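Local coordinates for protein aldehyde dehydrogenase (Bartonella henselae, PDB 3I44) that probably oxidises aldehydes to carboxylic acids with a nicotinamide cofactor, as other members of the aldehyde dehydrogenase family do, at residues R401-G406 / T427-T432; P306-V311 / L431-Q436; T191-P196 / S233-H238; D255-A260 / V267-G272. The protein carries 1 engineered substitution. One frame throughout, in Å; residues are numbered along the deposited sequence. Where two conformers were deposited one is given.

Contact 1. Residues R401-G406 / T427-T432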
loop_
_atom_site.group_PDB
_atom_site.type_symbol
_atom_site.label_atom_id
_atom_site.label_comp_id
_atom_site.label_asym_id
_atom_site.label_seq_id
_atom_site.Cartn_x
_atom_site.Cartn_y
_atom_site.Cartn_z
ATOM N N ARG A 401 15.080 22.681 -3.291
ATOM C CA ARG A 401 14.914 21.224 -3.182
ATOM C C ARG A 401 14.387 20.753 -1.860
ATOM O O ARG A 401 13.670 19.753 -1.807
ATOM C CB ARG A 401 16.223 20.489 -3.437
ATOM C CG ARG A 401 16.851 20.823 -4.724
ATOM C CD ARG A 401 17.325 19.579 -5.424
ATOM N NE ARG A 401 17.311 19.862 -6.845
ATOM C CZ ARG A 401 16.460 19.376 -7.744
ATOM N NH1 ARG A 401 15.517 18.473 -7.446
ATOM N NH2 ARG A 401 16.609 19.780 -8.991
ATOM N N GLU A 402 14.744 21.442 -0.793
ATOM C CA GLU A 402 14.473 20.933 0.542
ATOM C C GLU A 402 13.266 21.593 1.111
ATOM O O GLU A 402 13.044 22.799 0.914
ATOM C CB GLU A 402 15.669 21.144 1.478
ATOM C CG GLU A 402 16.845 20.252 1.157
ATOM C CD GLU A 402 18.094 20.594 1.956
ATOM O OE1 GLU A 402 18.015 20.884 3.167
ATOM O OE2 GLU A 402 19.172 20.557 1.351
ATOM N N GLU A 403 12.492 20.820 1.860
ATOM C CA GLU A 403 11.328 21.373 2.521
ATOM C C GLU A 403 11.844 22.201 3.688
ATOM O O GLU A 403 12.525 21.670 4.522
ATOM C CB GLU A 403 10.409 20.276 3.025
ATOM C CG GLU A 403 9.134 20.823 3.612
ATOM C CD GLU A 403 8.164 19.730 4.011
ATOM O OE1 GLU A 403 8.630 18.721 4.587
ATOM O OE2 GLU A 403 6.947 19.898 3.768
ATOM N N ILE A 404 11.477 23.483 3.764
ATOM C CA ILE A 404 12.020 24.404 4.755
ATOM C C ILE A 404 11.153 24.462 6.007
ATOM O O ILE A 404 11.687 24.531 7.120
ATOM C CB ILE A 404 12.190 25.805 4.167
ATOM C CG1 ILE A 404 13.133 25.765 2.960
ATOM C CG2 ILE A 404 12.664 26.836 5.254
ATOM C CD1 ILE A 404 13.114 27.050 2.070
ATOM N N PHE A 405 9.821 24.425 5.849
ATOM C CA PHE A 405 8.918 24.475 6.997
ATOM C C PHE A 405 9.042 25.767 7.830
ATOM O O PHE A 405 8.872 25.754 9.035
ATOM C CB PHE A 405 9.081 23.212 7.886
ATOM C CG PHE A 405 7.854 22.330 7.908
ATOM C CD1 PHE A 405 7.211 22.056 9.087
ATOM C CD2 PHE A 405 7.329 21.819 6.729
ATOM C CE1 PHE A 405 6.056 21.247 9.109
ATOM C CE2 PHE A 405 6.193 21.010 6.739
ATOM C CZ PHE A 405 5.551 20.734 7.934
ATOM N N GLY A 406 9.344 26.874 7.158
ATOM C CA GLY A 406 9.332 28.199 7.759
ATOM C C GLY A 406 8.735 29.147 6.728
ATOM O O GLY A 406 8.448 28.717 5.595
ATOM N N THR A 427 11.448 17.456 -8.557
ATOM C CA THR A 427 11.358 17.233 -7.132
ATOM C C THR A 427 11.008 15.774 -6.947
ATOM O O THR A 427 10.436 15.161 -7.856
ATOM C CB THR A 427 10.258 18.107 -6.460
ATOM O OG1 THR A 427 10.237 17.829 -5.046
ATOM C CG2 THR A 427 8.796 17.869 -7.121
ATOM N N GLU A 428 11.352 15.222 -5.788
ATOM C CA GLU A 428 10.963 13.862 -5.444
ATOM C C GLU A 428 9.607 13.852 -4.711
ATOM O O GLU A 428 9.010 12.791 -4.500
ATOM C CB GLU A 428 12.066 13.202 -4.580
ATOM C CG GLU A 428 13.383 12.840 -5.345
ATOM C CD GLU A 428 13.135 11.874 -6.513
ATOM O OE1 GLU A 428 12.928 10.662 -6.274
ATOM O OE2 GLU A 428 13.124 12.322 -7.682
ATOM N N TYR A 429 9.133 15.034 -4.333
ATOM C CA TYR A 429 7.875 15.201 -3.628
ATOM C C TYR A 429 6.737 15.290 -4.646
ATOM O O TYR A 429 7.008 15.328 -5.856
ATOM C CB TYR A 429 7.901 16.475 -2.807
ATOM C CG TYR A 429 8.783 16.450 -1.577
ATOM C CD1 TYR A 429 8.495 15.612 -0.522
ATOM C CD2 TYR A 429 9.883 17.305 -1.458
ATOM C CE1 TYR A 429 9.277 15.595 0.606
ATOM C CE2 TYR A 429 10.685 17.286 -0.349
ATOM C CZ TYR A 429 10.387 16.435 0.686
ATOM O OH TYR A 429 11.151 16.426 1.827
ATOM N N GLY A 430 5.490 15.312 -4.161
ATOM C CA GLY A 430 4.314 15.439 -5.039
ATOM C C GLY A 430 3.028 15.443 -4.249
ATOM O O GLY A 430 2.181 14.540 -4.410
ATOM N N LEU A 431 2.899 16.435 -3.364
ATOM C CA LEU A 431 1.769 16.495 -2.485
ATOM C C LEU A 431 0.685 17.369 -3.167
ATOM O O LEU A 431 -0.171 16.812 -3.852
ATOM C CB LEU A 431 2.170 16.932 -1.086
ATOM C CG LEU A 431 1.094 16.908 -0.002
ATOM C CD1 LEU A 431 0.334 15.531 0.104
ATOM C CD2 LEU A 431 1.689 17.279 1.385
ATOM N N THR A 432 0.743 18.700 -3.008
ATOM C CA THR A 432 -0.147 19.641 -3.737
ATOM C C THR A 432 0.669 20.543 -4.611
ATOM O O THR A 432 1.623 21.175 -4.136
ATOM C CB THR A 432 -0.951 20.546 -2.786
ATOM O OG1 THR A 432 -1.663 19.747 -1.834
ATOM C CG2 THR A 432 -1.962 21.379 -3.562
HETATM O O HOH W 1 12.209 18.909 -3.840
HETATM O O HOH W 2 13.186 18.001 1.983
HETATM O O HOH W 3 9.859 15.945 4.416
#
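Y429 gives the largest single share of the surface between R401-G406 and T427-T432, with its ring directed at the backbone and side chain of the other loop. The closer part of the contact is a pair of 4.1 Å approaches: R401 O lies near the ring plane, at the edge by CE2, and E403 CB comes up to the phenol oxygen OH from an oblique direction. CG of E403 is anti to the backbone N (chi1 -175°) and the rest of the chain is extended, which carries the carboxylate past the phenol to where OE2 accepts from the backbone N of G273.

No direct hydrogen bond crosses the contact; three waters do that work. One accepts from E403 N at 2.9 Å and lies in the plane of the Y429 ring, 2.6 Å from OH. A second donates a hydrogen bond to E403 OE1 and also bonds OH, so two waters grip the phenol oxygen and tie it to both the backbone and the carboxylate of E403. The third donates to R401 O at 2.6 Å and bonds T427 OG1.

The looser, exposed side is at R401, whose NH1 comes no nearer than 4.3 Å to T427 N, obliquely to the guanidinium. Its charge is met instead by D426, in a salt bridge through NH2. T427 OG1 also accepts from Y429 N at 3.1 Å with an N-H...O angle of 163°, which closes a turn at T427-Y429. This bond defines an ST turn, here at the end of a water-bridged loop-to-loop contact that involves the E-E-I-F-G sequence, E402-G406, recognisable in aldehyde dehydrogenases.

Contact 2. Residues P306-V311 / L431-Q436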
loop_
_atom_site.group_PDB
_atom_site.type_symbol
_atom_site.label_atom_id
_atom_site.label_comp_id
_atom_site.label_asym_id
_atom_site.label_seq_id
_atom_site.Cartn_x
_atom_site.Cartn_y
_atom_site.Cartn_z
ATOM N N PRO A 306 2.580 26.144 -0.788
ATOM C CA PRO A 306 3.109 26.478 -2.104
ATOM C C PRO A 306 4.409 27.294 -1.967
ATOM O O PRO A 306 4.409 28.536 -2.000
ATOM C CB PRO A 306 1.976 27.294 -2.729
ATOM C CG PRO A 306 1.365 27.998 -1.574
ATOM C CD PRO A 306 1.422 26.991 -0.443
ATOM N N THR A 307 5.514 26.581 -1.856
ATOM C CA THR A 307 6.796 27.175 -1.508
ATOM C C THR A 307 7.698 27.508 -2.698
ATOM O O THR A 307 8.664 28.235 -2.530
ATOM C CB THR A 307 7.532 26.288 -0.469
ATOM O OG1 THR A 307 7.659 24.938 -0.953
ATOM C CG2 THR A 307 6.734 26.241 0.831
ATOM N N ARG A 308 7.387 27.005 -3.886
ATOM C CA ARG A 308 8.114 27.361 -5.109
ATOM C C ARG A 308 7.148 28.071 -6.042
ATOM O O ARG A 308 6.245 27.447 -6.623
ATOM C CB ARG A 308 8.698 26.145 -5.815
ATOM C CG ARG A 308 9.780 25.419 -5.006
ATOM C CD ARG A 308 10.264 24.205 -5.783
ATOM N NE ARG A 308 9.197 23.207 -5.953
ATOM C CZ ARG A 308 9.012 22.448 -7.032
ATOM N NH1 ARG A 308 9.810 22.543 -8.084
ATOM N NH2 ARG A 308 7.977 21.607 -7.076
ATOM N N MET A 309 7.309 29.382 -6.171
ATOM C CA MET A 309 6.425 30.153 -7.027
ATOM C C MET A 309 7.088 30.314 -8.377
ATOM O O MET A 309 8.135 30.985 -8.486
ATOM C CB MET A 309 6.106 31.492 -6.392
ATOM C CG MET A 309 5.020 32.305 -7.139
ATOM S SD MET A 309 4.662 33.929 -6.377
ATOM C CE MET A 309 3.571 33.539 -5.027
ATOM N N LEU A 310 6.482 29.708 -9.404
ATOM C CA LEU A 310 7.023 29.716 -10.763
ATOM C C LEU A 310 6.168 30.691 -11.556
ATOM O O LEU A 310 4.974 30.464 -11.740
ATOM C CB LEU A 310 7.025 28.304 -11.376
ATOM C CG LEU A 310 7.413 27.114 -10.455
ATOM C CD1 LEU A 310 7.311 25.806 -11.201
ATOM C CD2 LEU A 310 8.820 27.255 -9.858
ATOM N N VAL A 311 6.772 31.805 -11.969
ATOM C CA VAL A 311 6.040 32.929 -12.557
ATOM C C VAL A 311 6.396 33.166 -14.025
ATOM O O VAL A 311 7.583 33.197 -14.411
ATOM C CB VAL A 311 6.279 34.220 -11.761
ATOM C CG1 VAL A 311 5.378 35.360 -12.291
ATOM C CG2 VAL A 311 6.013 33.980 -10.271
ATOM N N LEU A 431 2.899 16.435 -3.364
ATOM C CA LEU A 431 1.769 16.495 -2.485
ATOM C C LEU A 431 0.685 17.369 -3.167
ATOM O O LEU A 431 -0.171 16.812 -3.852
ATOM C CB LEU A 431 2.170 16.932 -1.086
ATOM C CG LEU A 431 1.094 16.908 -0.002
ATOM C CD1 LEU A 431 0.334 15.531 0.104
ATOM C CD2 LEU A 431 1.689 17.279 1.385
ATOM N N THR A 432 0.743 18.700 -3.008
ATOM C CA THR A 432 -0.147 19.641 -3.737
ATOM C C THR A 432 0.669 20.543 -4.611
ATOM O O THR A 432 1.623 21.175 -4.136
ATOM C CB THR A 432 -0.951 20.546 -2.786
ATOM O OG1 THR A 432 -1.663 19.747 -1.834
ATOM C CG2 THR A 432 -1.962 21.379 -3.562
ATOM N N ASN A 433 0.306 20.629 -5.885
ATOM C CA ASN A 433 0.787 21.673 -6.759
ATOM C C ASN A 433 -0.391 22.620 -7.050
ATOM O O ASN A 433 -1.559 22.219 -6.933
ATOM C CB ASN A 433 1.312 21.080 -8.064
ATOM C CG ASN A 433 2.718 20.477 -7.927
ATOM O OD1 ASN A 433 3.575 21.059 -7.281
ATOM N ND2 ASN A 433 2.955 19.325 -8.569
ATOM N N TYR A 434 -0.066 23.852 -7.459
ATOM C CA TYR A 434 -1.013 24.954 -7.588
ATOM C C TYR A 434 -0.822 25.617 -8.958
ATOM O O TYR A 434 0.312 25.754 -9.471
ATOM C CB TYR A 434 -0.805 25.982 -6.468
ATOM C CG TYR A 434 -0.926 25.421 -5.062
ATOM C CD1 TYR A 434 -2.063 25.651 -4.305
ATOM C CD2 TYR A 434 0.104 24.658 -4.485
ATOM C CE1 TYR A 434 -2.197 25.127 -3.000
ATOM C CE2 TYR A 434 -0.019 24.150 -3.202
ATOM C CZ TYR A 434 -1.182 24.381 -2.460
ATOM O OH TYR A 434 -1.338 23.892 -1.175
ATOM N N ILE A 435 -1.927 26.031 -9.569
ATOM C CA ILE A 435 -1.880 26.658 -10.926
ATOM C C ILE A 435 -2.819 27.832 -10.915
ATOM O O ILE A 435 -3.977 27.694 -10.489
ATOM C CB ILE A 435 -2.346 25.702 -12.026
ATOM C CG1 ILE A 435 -1.520 24.404 -12.031
ATOM C CG2 ILE A 435 -2.286 26.364 -13.441
ATOM C CD1 ILE A 435 -2.168 23.260 -12.844
ATOM N N GLN A 436 -2.319 28.999 -11.344
ATOM C CA GLN A 436 -3.137 30.189 -11.487
ATOM C C GLN A 436 -3.147 30.676 -12.924
ATOM O O GLN A 436 -2.109 31.113 -13.457
ATOM C CB GLN A 436 -2.654 31.301 -10.560
ATOM C CG GLN A 436 -2.097 30.823 -9.235
ATOM C CD GLN A 436 -3.071 30.014 -8.377
ATOM O OE1 GLN A 436 -4.270 30.320 -8.263
ATOM N NE2 GLN A 436 -2.518 29.003 -7.697
#
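The ring of Y434 lies between P306 and T432, one on each face. CB of P306 stands 3.6 Å above the plane, offset toward the rim, and the methyl CG2 of T432 is 3.2 Å from the plane on the opposite face, also offset. At the phenol end, OH is hydrogen-bonded to the carbonyl oxygen of N304, while the ring of H294 meets Y434 with the two planes roughly perpendicular.

The approach of P306 qualifies as a CH-pi contact: CB is 4.0 Å from the centroid of the Y434 ring and 25° off its normal. The shortest pair is P306 CB to Y434 CD2 at 3.7 Å, so the proline sits over the CD2-CE2 side and not over the middle. The tyrosine CG is anti to its carbonyl carbon (chi1 -57°), which turns the ring along its own strand, back over T432.

A second, looser approach brings R308 NH2 to 4.4 Å from N433 OD1, without a bond. Each is engaged by other groups: NH2 donates to the carbonyls of K274 and A424, NH1 to that of L423, and N433 OD1 accepts from A276 N. F400 adds a cation-pi partner for the guanidinium.

Strand 276-279 runs between strands 308-312 and 432-436, parallel to both. The contact therefore spans an intervening strand, with P306, two residues before R308, reaching Y434 within the parallel core of the seven-stranded sheet of the aldehyde dehydrogenase catalytic domain.

Contact 3. Residues T191-P196 / S233-H238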
loop_
_atom_site.group_PDB
_atom_site.type_symbol
_atom_site.label_atom_id
_atom_site.label_comp_id
_atom_site.label_asym_id
_atom_site.label_seq_id
_atom_site.Cartn_x
_atom_site.Cartn_y
_atom_site.Cartn_z
ATOM N N THR A 191 -9.414 -0.940 16.743
ATOM C CA THR A 191 -8.914 -0.329 17.980
ATOM C C THR A 191 -7.485 0.173 17.681
ATOM O O THR A 191 -6.881 -0.159 16.628
ATOM C CB THR A 191 -8.938 -1.336 19.145
ATOM O OG1 THR A 191 -8.058 -2.412 18.838
ATOM C CG2 THR A 191 -10.376 -1.919 19.357
ATOM N N MET A 192 -6.937 1.005 18.553
ATOM C CA MET A 192 -5.753 1.798 18.149
ATOM C C MET A 192 -4.882 2.254 19.305
ATOM O O MET A 192 -5.369 2.431 20.414
ATOM C CB MET A 192 -6.179 3.048 17.353
ATOM C CG MET A 192 -7.051 4.017 18.136
ATOM S SD MET A 192 -8.327 4.834 17.113
ATOM C CE MET A 192 -9.448 3.462 16.872
ATOM N N VAL A 193 -3.602 2.448 19.004
ATOM C CA VAL A 193 -2.681 3.156 19.874
ATOM C C VAL A 193 -2.154 4.365 19.116
ATOM O O VAL A 193 -1.570 4.235 18.032
ATOM C CB VAL A 193 -1.513 2.284 20.358
ATOM C CG1 VAL A 193 -0.560 3.115 21.285
ATOM C CG2 VAL A 193 -2.058 1.064 21.103
ATOM N N LEU A 194 -2.405 5.540 19.685
ATOM C CA LEU A 194 -1.916 6.812 19.166
ATOM C C LEU A 194 -0.677 7.258 19.956
ATOM O O LEU A 194 -0.690 7.258 21.205
ATOM C CB LEU A 194 -3.001 7.879 19.273
ATOM C CG LEU A 194 -2.598 9.349 18.996
ATOM C CD1 LEU A 194 -2.181 9.531 17.558
ATOM C CD2 LEU A 194 -3.712 10.328 19.378
ATOM N N LYS A 195 0.385 7.590 19.236
ATOM C CA LYS A 195 1.529 8.315 19.820
ATOM C C LYS A 195 1.596 9.690 19.190
ATOM O O LYS A 195 2.006 9.818 18.027
ATOM C CB LYS A 195 2.855 7.579 19.569
ATOM C CG LYS A 195 4.054 8.251 20.279
ATOM C CD LYS A 195 5.380 8.029 19.570
ATOM C CE LYS A 195 5.571 9.013 18.428
ATOM N NZ LYS A 195 5.622 10.440 18.877
ATOM N N PRO A 196 1.214 10.741 19.947
ATOM C CA PRO A 196 1.301 12.037 19.273
ATOM C C PRO A 196 2.714 12.598 19.305
ATOM O O PRO A 196 3.624 11.930 19.803
ATOM C CB PRO A 196 0.349 12.911 20.088
ATOM C CG PRO A 196 0.369 12.303 21.424
ATOM C CD PRO A 196 0.446 10.844 21.197
ATOM N N SER A 233 9.150 3.722 16.335
ATOM C CA SER A 233 9.760 2.566 15.682
ATOM C C SER A 233 9.266 1.247 16.261
ATOM O O SER A 233 9.049 0.301 15.516
ATOM C CB SER A 233 11.285 2.598 15.787
ATOM O OG SER A 233 11.741 3.883 15.438
ATOM N N TYR A 234 9.110 1.188 17.579
ATOM C CA TYR A 234 8.625 -0.017 18.233
ATOM C C TYR A 234 7.166 -0.384 17.814
ATOM O O TYR A 234 6.845 -1.552 17.550
ATOM C CB TYR A 234 8.722 0.159 19.758
ATOM C CG TYR A 234 8.358 -1.091 20.519
ATOM C CD1 TYR A 234 9.188 -2.225 20.483
ATOM C CD2 TYR A 234 7.174 -1.163 21.241
ATOM C CE1 TYR A 234 8.843 -3.395 21.196
ATOM C CE2 TYR A 234 6.810 -2.314 21.951
ATOM C CZ TYR A 234 7.644 -3.427 21.923
ATOM O OH TYR A 234 7.286 -4.563 22.633
ATOM N N LEU A 235 6.284 0.608 17.758
ATOM C CA LEU A 235 4.942 0.392 17.179
ATOM C C LEU A 235 5.012 -0.113 15.721
ATOM O O LEU A 235 4.340 -1.077 15.343
ATOM C CB LEU A 235 4.110 1.698 17.238
ATOM C CG LEU A 235 3.736 2.247 18.619
ATOM C CD1 LEU A 235 2.915 3.545 18.494
ATOM C CD2 LEU A 235 2.964 1.236 19.467
ATOM N N SER A 236 5.837 0.516 14.895
ATOM C CA SER A 236 5.889 0.136 13.488
ATOM C C SER A 236 6.403 -1.285 13.278
ATOM O O SER A 236 6.112 -1.906 12.265
ATOM C CB SER A 236 6.720 1.128 12.694
ATOM O OG SER A 236 8.009 1.176 13.242
ATOM N N ALA A 237 7.133 -1.823 14.248
ATOM C CA ALA A 237 7.645 -3.188 14.157
ATOM C C ALA A 237 6.856 -4.203 14.990
ATOM O O ALA A 237 7.151 -5.384 14.948
ATOM C CB ALA A 237 9.178 -3.223 14.522
ATOM N N HIS A 238 5.834 -3.763 15.723
ATOM C CA HIS A 238 5.180 -4.647 16.678
ATOM C C HIS A 238 4.302 -5.698 15.959
ATOM O O HIS A 238 3.532 -5.371 15.059
ATOM C CB HIS A 238 4.352 -3.846 17.677
ATOM C CG HIS A 238 4.044 -4.589 18.931
ATOM N ND1 HIS A 238 3.088 -5.578 18.992
ATOM C CD2 HIS A 238 4.577 -4.501 20.171
ATOM C CE1 HIS A 238 3.042 -6.065 20.218
ATOM N NE2 HIS A 238 3.932 -5.424 20.956
#
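L235 extends from helix 228-237 toward strand 191-195 and presents its two methyls to two different side chains there. CD1 meets CB of K195 at 4.2 Å, and CD2 faces CG1 of V193 at 4.4 Å. With CG anti to the carbonyl carbon (chi1 -65°) and the chain extended beyond it, the leucine reaches straight out from the helix. V193 and K195, two residues apart, both direct CB at the helix, whereas L194 between them points away, as strand alternation requires. The nearest CA pair, V193 with L235, is still 8.5 Å apart, so side chains from both elements are needed to fill the gap.

Strand 191-195 pairs in parallel with strands 156-168 and 221-223, and the contact is thus helix-on-sheet packing in the Rossmann-like domain that binds the cofactor in this family.

Only the start of the K195 chain serves the contact. Bends at its third and fourth torsions fold the ammonium back to P196 O, where NZ donates at 2.7 Å from above the carbonyl plane, 43° out of it. NZ also bonds G226 O. On the helix, S236 OG donates to S233 O at 2.6 Å, tilted from the carbonyl plane, and thereby satisfies a hydroxyl in the last turn.

Contact 4. Residues D255-A260 / V267-G272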
loop_
_atom_site.group_PDB
_atom_site.type_symbol
_atom_site.label_atom_id
_atom_site.label_comp_id
_atom_site.label_asym_id
_atom_site.label_seq_id
_atom_site.Cartn_x
_atom_site.Cartn_y
_atom_site.Cartn_z
ATOM N N ASP A 255 11.765 5.074 7.439
ATOM C CA ASP A 255 12.112 4.167 8.538
ATOM C C ASP A 255 10.888 3.423 9.077
ATOM O O ASP A 255 10.999 2.260 9.470
ATOM C CB ASP A 255 12.827 4.901 9.670
ATOM C CG ASP A 255 14.248 5.282 9.302
ATOM O OD1 ASP A 255 14.808 4.644 8.387
ATOM O OD2 ASP A 255 14.789 6.223 9.913
ATOM N N ILE A 256 9.731 4.083 9.093
ATOM C CA ILE A 256 8.488 3.416 9.461
ATOM C C ILE A 256 8.251 2.263 8.515
ATOM O O ILE A 256 7.931 1.160 8.943
ATOM C CB ILE A 256 7.261 4.381 9.392
ATOM C CG1 ILE A 256 7.304 5.439 10.505
ATOM C CG2 ILE A 256 5.958 3.601 9.475
ATOM C CD1 ILE A 256 7.276 4.923 11.915
ATOM N N SER A 257 8.397 2.533 7.215
ATOM C CA SER A 257 8.183 1.514 6.200
ATOM C C SER A 257 9.147 0.354 6.357
ATOM O O SER A 257 8.734 -0.790 6.219
ATOM C CB SER A 257 8.319 2.067 4.765
ATOM O OG SER A 257 7.246 2.924 4.452
ATOM N N LYS A 258 10.418 0.663 6.638
ATOM C CA LYS A 258 11.446 -0.386 6.830
ATOM C C LYS A 258 11.091 -1.264 8.032
ATOM O O LYS A 258 11.088 -2.495 7.926
ATOM C CB LYS A 258 12.857 0.232 6.987
ATOM N N ASN A 259 10.703 -0.643 9.146
ATOM C CA ASN A 259 10.396 -1.395 10.370
ATOM C C ASN A 259 9.146 -2.255 10.220
ATOM O O ASN A 259 9.076 -3.355 10.785
ATOM C CB ASN A 259 10.238 -0.445 11.570
ATOM C CG ASN A 259 11.572 0.217 11.971
ATOM O OD1 ASN A 259 12.619 -0.382 11.813
ATOM N ND2 ASN A 259 11.522 1.445 12.459
ATOM N N ALA A 260 8.178 -1.770 9.430
ATOM C CA ALA A 260 6.890 -2.454 9.261
ATOM C C ALA A 260 6.965 -3.670 8.326
ATOM O O ALA A 260 6.100 -4.544 8.364
ATOM C CB ALA A 260 5.835 -1.451 8.742
ATOM N N VAL A 267 0.981 0.071 5.474
ATOM C CA VAL A 267 1.615 1.290 5.889
ATOM C C VAL A 267 1.040 2.448 5.085
ATOM O O VAL A 267 1.153 2.477 3.854
ATOM C CB VAL A 267 3.156 1.197 5.699
ATOM C CG1 VAL A 267 3.813 2.536 6.064
ATOM C CG2 VAL A 267 3.728 0.018 6.539
ATOM N N CYS A 268 0.391 3.387 5.773
ATOM C CA CYS A 268 -0.167 4.575 5.112
ATOM C C CYS A 268 0.608 5.840 5.549
ATOM O O CYS A 268 0.665 6.166 6.722
ATOM C CB CYS A 268 -1.674 4.698 5.419
ATOM S SG CYS A 268 -2.580 3.326 4.700
ATOM N N LEU A 269 1.243 6.508 4.595
ATOM C CA LEU A 269 2.157 7.623 4.889
ATOM C C LEU A 269 1.662 8.972 4.319
ATOM O O LEU A 269 1.356 9.066 3.101
ATOM C CB LEU A 269 3.529 7.319 4.253
ATOM C CG LEU A 269 4.253 6.056 4.712
ATOM C CD1 LEU A 269 5.594 5.843 3.989
ATOM C CD2 LEU A 269 4.470 6.052 6.258
ATOM N N GLU A 270 1.650 9.991 5.183
ATOM C CA GLU A 270 1.428 11.390 4.791
ATOM C C GLU A 270 2.726 12.152 5.127
ATOM O O GLU A 270 3.040 12.362 6.321
ATOM C CB GLU A 270 0.271 11.982 5.593
ATOM C CG GLU A 270 -1.126 11.414 5.275
ATOM C CD GLU A 270 -1.773 12.057 4.054
ATOM O OE1 GLU A 270 -1.211 13.068 3.551
ATOM O OE2 GLU A 270 -2.843 11.555 3.603
ATOM N N LEU A 271 3.488 12.487 4.097
ATOM C CA LEU A 271 4.851 13.013 4.286
ATOM C C LEU A 271 4.978 14.481 3.808
ATOM O O LEU A 271 3.983 15.197 3.672
ATOM C CB LEU A 271 5.871 12.095 3.591
ATOM C CG LEU A 271 5.708 10.614 3.967
ATOM C CD1 LEU A 271 6.670 9.653 3.237
ATOM C CD2 LEU A 271 5.786 10.405 5.460
ATOM N N GLY A 272 6.196 14.930 3.539
ATOM C CA GLY A 272 6.403 16.333 3.220
ATOM C C GLY A 272 6.123 16.690 1.773
ATOM O O GLY A 272 5.697 15.859 0.969
#
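Apolar packing between V267 and the pair I256 and A260 makes up much of this helix-to-strand contact. The tightest point is CB of A260 against CG2 of V267 at 3.4 Å, shorter than usual for two carbons. The other valine branch, CG1, lies anti to the backbone N (chi1 177°) and meets CG2 of I256 at 4.2 Å, the two side chains crossing at a slant. That same I256 methyl also reaches CD2 of L269, at 4.3 Å. V267 and L269, two residues apart on one face of the strand, thus share I256, whose remaining branch leads away.

Mixed polar-apolar contacts come from S257. Its hydroxyl oxygen OG is 3.4 Å from L269 CD1 and 3.8 Å from V267 CG1, set against methyl groups; a weak hydrogen bond to G253 O, one turn back in the helix, gives it a polar partner.

Contacts with the second subunit complete the surroundings: L264 of that chain packs on L269, and its S261 on S257, which places the helix and strand at the dimer interface.

The segment axes approach to 9.4 Å and their directions differ by 176°, so the helix runs almost exactly antiparallel to the strand. Since strand 266-270 pairs in parallel with 243-247, this is the return half of a beta-alpha-beta crossover, the repeating element of Rossmann-like domains.

Overall arrangement
Along the chain, contact 3 closes first, then contact 4; contacts 1 and 2 follow and share L431 and T432. Contacts 3 and 4, with centres 12 Å apart, belong to the sheet containing strands 191-195 and 266-270, where helices 228-237 and 250-261 touch each other through S236 and N259. Contacts 1 and 2, 11 Å apart, gather at the start of strand 432-436 in the other seven-stranded sheet. Contact 4 bridges the two groups: its G272 packs against Y429 and E403, its L271 against L431. Contacts 2 and 3 lie 34 Å apart, so the set spans probable cofactor-binding and catalytic domains and the junction between them.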